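Long-range contact in adenosine kinase (Sinorhizobium meliloti, PDB 3UBO), which probably phosphorylates adenosine with a nucleotide such as ATP, as a kinase of the pfkB sugar-kinase family that binds adenosine and ADP: residues A[4-9]-A[76-81]. Residues are numbered along the deposited sequence; the frame is centred on the assembly and turned at random.
Sequences AKYDVL and RAAYFG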
ATOM      1  N   ALA A   4      22.427 -26.851  -7.687  1.00 57.93           N
ATOM      2  CA  ALA A   4      21.766 -25.699  -6.986  1.00 67.09           C
ATOM      3  C   ALA A   4      20.561 -25.088  -7.726  1.00 65.55           C
ATOM      4  O   ALA A   4      20.693 -24.713  -8.897  1.00 61.63           O
ATOM      5  CB  ALA A   4      22.779 -24.530  -6.577  1.00 59.89           C
ATOM      6  N   LYS A   5      19.406 -24.963  -7.041  1.00 64.15           N
ATOM      7  CA  LYS A   5      18.192 -24.367  -7.666  1.00 63.42           C
ATOM      8  C   LYS A   5      17.861 -22.872  -7.233  1.00 60.74           C
ATOM      9  O   LYS A   5      17.103 -22.154  -7.909  1.00 58.53           O
ATOM     10  CB  LYS A   5      17.007 -25.317  -7.479  1.00 64.68           C
ATOM     11  CG  LYS A   5      15.800 -25.146  -8.401  1.00 64.27           C
ATOM     12  CD  LYS A   5      14.724 -26.151  -7.861  1.00 71.88           C
ATOM     13  CE  LYS A   5      13.488 -26.408  -8.819  1.00 79.11           C
ATOM     14  NZ  LYS A   5      12.948 -25.182  -9.566  1.00 73.66           N
ATOM     15  N   TYR A   6      18.451 -22.443  -6.113  1.00 59.85           N
ATOM     16  CA  TYR A   6      18.247 -21.112  -5.569  1.00 59.39           C
ATOM     17  C   TYR A   6      19.600 -20.514  -5.238  1.00 60.20           C
ATOM     18  O   TYR A   6      20.500 -21.197  -4.697  1.00 59.47           O
ATOM     19  CB  TYR A   6      17.261 -21.066  -4.338  1.00 56.76           C
ATOM     20  CG  TYR A   6      15.913 -21.744  -4.605  1.00 57.49           C
ATOM     21  CD1 TYR A   6      14.932 -21.149  -5.430  1.00 55.94           C
ATOM     22  CD2 TYR A   6      15.647 -23.032  -4.098  1.00 59.03           C
ATOM     23  CE1 TYR A   6      13.701 -21.821  -5.717  1.00 55.62           C
ATOM     24  CE2 TYR A   6      14.459 -23.706  -4.385  1.00 58.30           C
ATOM     25  CZ  TYR A   6      13.478 -23.108  -5.185  1.00 59.66           C
ATOM     26  OH  TYR A   6      12.291 -23.807  -5.418  1.00 59.29           O
ATOM     27  N   ASP A   7      19.714 -19.223  -5.563  1.00 59.16           N
ATOM     28  CA  ASP A   7      20.821 -18.384  -5.102  1.00 59.66           C
ATOM     29  C   ASP A   7      20.591 -18.064  -3.671  1.00 59.07           C
ATOM     30  O   ASP A   7      21.451 -18.310  -2.854  1.00 60.83           O
ATOM     31  CB  ASP A   7      20.947 -17.131  -5.988  1.00 61.11           C
ATOM     32  CG  ASP A   7      21.010 -17.512  -7.440  1.00 60.67           C
ATOM     33  OD1 ASP A   7      22.041 -18.164  -7.736  1.00 60.77           O
ATOM     34  OD2 ASP A   7      20.028 -17.301  -8.222  1.00 57.80           O
ATOM     35  N   VAL A   8      19.412 -17.534  -3.352  1.00 59.78           N
ATOM     36  CA  VAL A   8      19.121 -17.263  -1.934  1.00 60.95           C
ATOM     37  C   VAL A   8      17.813 -17.757  -1.346  1.00 59.29           C
ATOM     38  O   VAL A   8      16.683 -17.559  -1.916  1.00 55.16           O
ATOM     39  CB  VAL A   8      19.186 -15.786  -1.548  1.00 57.39           C
ATOM     40  CG1 VAL A   8      19.450 -15.704  -0.042  1.00 56.06           C
ATOM     41  CG2 VAL A   8      20.265 -15.033  -2.390  1.00 59.47           C
ATOM     42  N   LEU A   9      18.000 -18.366  -0.176  1.00 57.57           N
ATOM     43  CA  LEU A   9      16.899 -18.728   0.701  1.00 57.52           C
ATOM     44  C   LEU A   9      16.863 -17.839   1.977  1.00 57.37           C
ATOM     45  O   LEU A   9      17.874 -17.674   2.720  1.00 56.01           O
ATOM     46  CB  LEU A   9      16.972 -20.199   1.049  1.00 57.19           C
ATOM     47  CG  LEU A   9      16.070 -20.799   2.144  1.00 58.93           C
ATOM     48  CD1 LEU A   9      14.602 -20.874   1.686  1.00 58.45           C
ATOM     49  CD2 LEU A   9      16.564 -22.185   2.548  1.00 58.99           C
ATOM     50  N   ARG A  76      17.416 -16.034  -8.153  1.00 56.50           N
ATOM     51  CA  ARG A  76      16.412 -17.036  -7.781  1.00 60.96           C
ATOM     52  C   ARG A  76      16.394 -17.235  -6.253  1.00 60.44           C
ATOM     53  O   ARG A  76      17.438 -17.486  -5.595  1.00 59.62           O
ATOM     54  CB  ARG A  76      16.638 -18.417  -8.466  1.00 63.66           C
ATOM     55  CG  ARG A  76      16.915 -18.422 -10.011  1.00 60.44           C
ATOM     56  CD  ARG A  76      17.829 -19.645 -10.421  1.00 60.75           C
ATOM     57  NE  ARG A  76      19.217 -19.534  -9.894  1.00 60.98           N
ATOM     58  CZ  ARG A  76      20.016 -20.570  -9.645  1.00 61.17           C
ATOM     59  NH1 ARG A  76      19.557 -21.813  -9.853  1.00 60.52           N
ATOM     60  NH2 ARG A  76      21.242 -20.370  -9.158  1.00 57.85           N
ATOM     61  N   ALA A  77      15.196 -17.114  -5.694  1.00 60.50           N
ATOM     62  CA  ALA A  77      15.044 -17.011  -4.239  1.00 59.08           C
ATOM     63  C   ALA A  77      13.879 -17.874  -3.687  1.00 53.64           C
ATOM     64  O   ALA A  77      12.947 -18.239  -4.413  1.00 49.66           O
ATOM     65  CB  ALA A  77      14.857 -15.506  -3.852  1.00 50.79           C
ATOM     66  N   ALA A  78      13.927 -18.119  -2.389  1.00 52.54           N
ATOM     67  CA  ALA A  78      12.912 -18.938  -1.705  1.00 56.91           C
ATOM     68  C   ALA A  78      12.822 -18.500  -0.248  1.00 57.94           C
ATOM     69  O   ALA A  78      13.818 -17.946   0.340  1.00 54.42           O
ATOM     70  CB  ALA A  78      13.224 -20.450  -1.795  1.00 53.69           C
ATOM     71  N   TYR A  79      11.633 -18.730   0.330  1.00 53.87           N
ATOM     72  CA  TYR A  79      11.338 -18.109   1.629  1.00 54.55           C
ATOM     73  C   TYR A  79      10.535 -19.049   2.485  1.00 55.27           C
ATOM     74  O   TYR A  79       9.659 -19.780   1.986  1.00 54.88           O
ATOM     75  CB  TYR A  79      10.665 -16.672   1.501  1.00 53.86           C
ATOM     76  CG  TYR A  79      10.207 -16.075   2.867  1.00 53.85           C
ATOM     77  CD1 TYR A  79      11.136 -15.518   3.750  1.00 50.83           C
ATOM     78  CD2 TYR A  79       8.858 -16.110   3.267  1.00 51.65           C
ATOM     79  CE1 TYR A  79      10.772 -15.024   4.944  1.00 49.45           C
ATOM     80  CE2 TYR A  79       8.475 -15.579   4.477  1.00 50.64           C
ATOM     81  CZ  TYR A  79       9.449 -15.057   5.306  1.00 52.80           C
ATOM     82  OH  TYR A  79       9.099 -14.575   6.533  1.00 53.66           O
ATOM     83  N   PHE A  80      10.880 -19.062   3.765  1.00 54.25           N
ATOM     84  CA  PHE A  80      10.077 -19.806   4.720  1.00 57.71           C
ATOM     85  C   PHE A  80       9.580 -18.815   5.771  1.00 56.73           C
ATOM     86  O   PHE A  80      10.431 -18.109   6.396  1.00 56.24           O
ATOM     87  CB  PHE A  80      10.892 -20.884   5.492  1.00 57.87           C
ATOM     88  CG  PHE A  80      11.607 -21.908   4.634  1.00 59.49           C
ATOM     89  CD1 PHE A  80      11.147 -22.239   3.349  1.00 59.50           C
ATOM     90  CD2 PHE A  80      12.745 -22.585   5.153  1.00 59.06           C
ATOM     91  CE1 PHE A  80      11.792 -23.261   2.615  1.00 62.92           C
ATOM     92  CE2 PHE A  80      13.411 -23.550   4.423  1.00 58.90           C
ATOM     93  CZ  PHE A  80      12.931 -23.923   3.172  1.00 60.77           C
ATOM     94  N   GLY A  81       8.268 -18.747   5.976  1.00 55.43           N
ATOM     95  CA  GLY A  81       7.694 -17.841   6.953  1.00 51.76           C
ATOM     96  C   GLY A  81       6.470 -18.422   7.631  1.00 54.98           C
ATOM     97  O   GLY A  81       5.912 -19.421   7.175  1.00 54.33           O
TER
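Asp7 and Arg76 lock together where residues 4-9 and 76-81 begin to run side by side. The guanidinium grips the carboxylate side-on: NH2 of Arg76 reaches OD1 of Asp7 at 2.7 Å, while NE of Arg76 goes to OD2 of Asp7 at 2.9 Å. Both oxygens are met from above the carboxylate plane, the two flat groups being turned 66° apart. OD2 takes a second bond on its anti lone pair, from the backbone N of Arg76. The bend at chi3 of Arg76 swings the guanidinium back along residues 4-7, where NH1 of Arg76 also bonds Ala4 O at 3.3 Å, with that oxygen close to the guanidinium plane. With an alanine in place of Asp7, the guanidinium would probably lose its countercharge here and keep only the bond to Ala4 among residues 4-9, while the amide of Arg76 would lose this acceptor.

Past this point the strands pair in parallel, Val8 N donating to Arg76 O (3.0 Å, 163° at the hydrogen). They are neighbouring strands of the central parallel sheet in the alpha/beta fold of the pfkB kinases; strand 152-158 flanks residues 6-11 on the other side.

Packing is close around Leu9 and Ala78, which lie on one face of the sheet, with the rings of Tyr6 and Phe80 beside them. The methyl of Ala78 sits over the centre of the Tyr6 ring, CB 4.0 Å from the centroid, and also touches Leu9 CD1. With CG of Leu9 anti to the backbone N (chi1 170°), that same CD1 reaches over the middle of the Phe80 ring, 3.8 Å from its centroid, a second CH-pi contact. Val148 and Val149 of helix 146-150 cover this apolar patch. By contrast, the end with Ala4, Lys5 and Arg76 is exposed, and Ala4 and Lys5 bury little against residues 76-81.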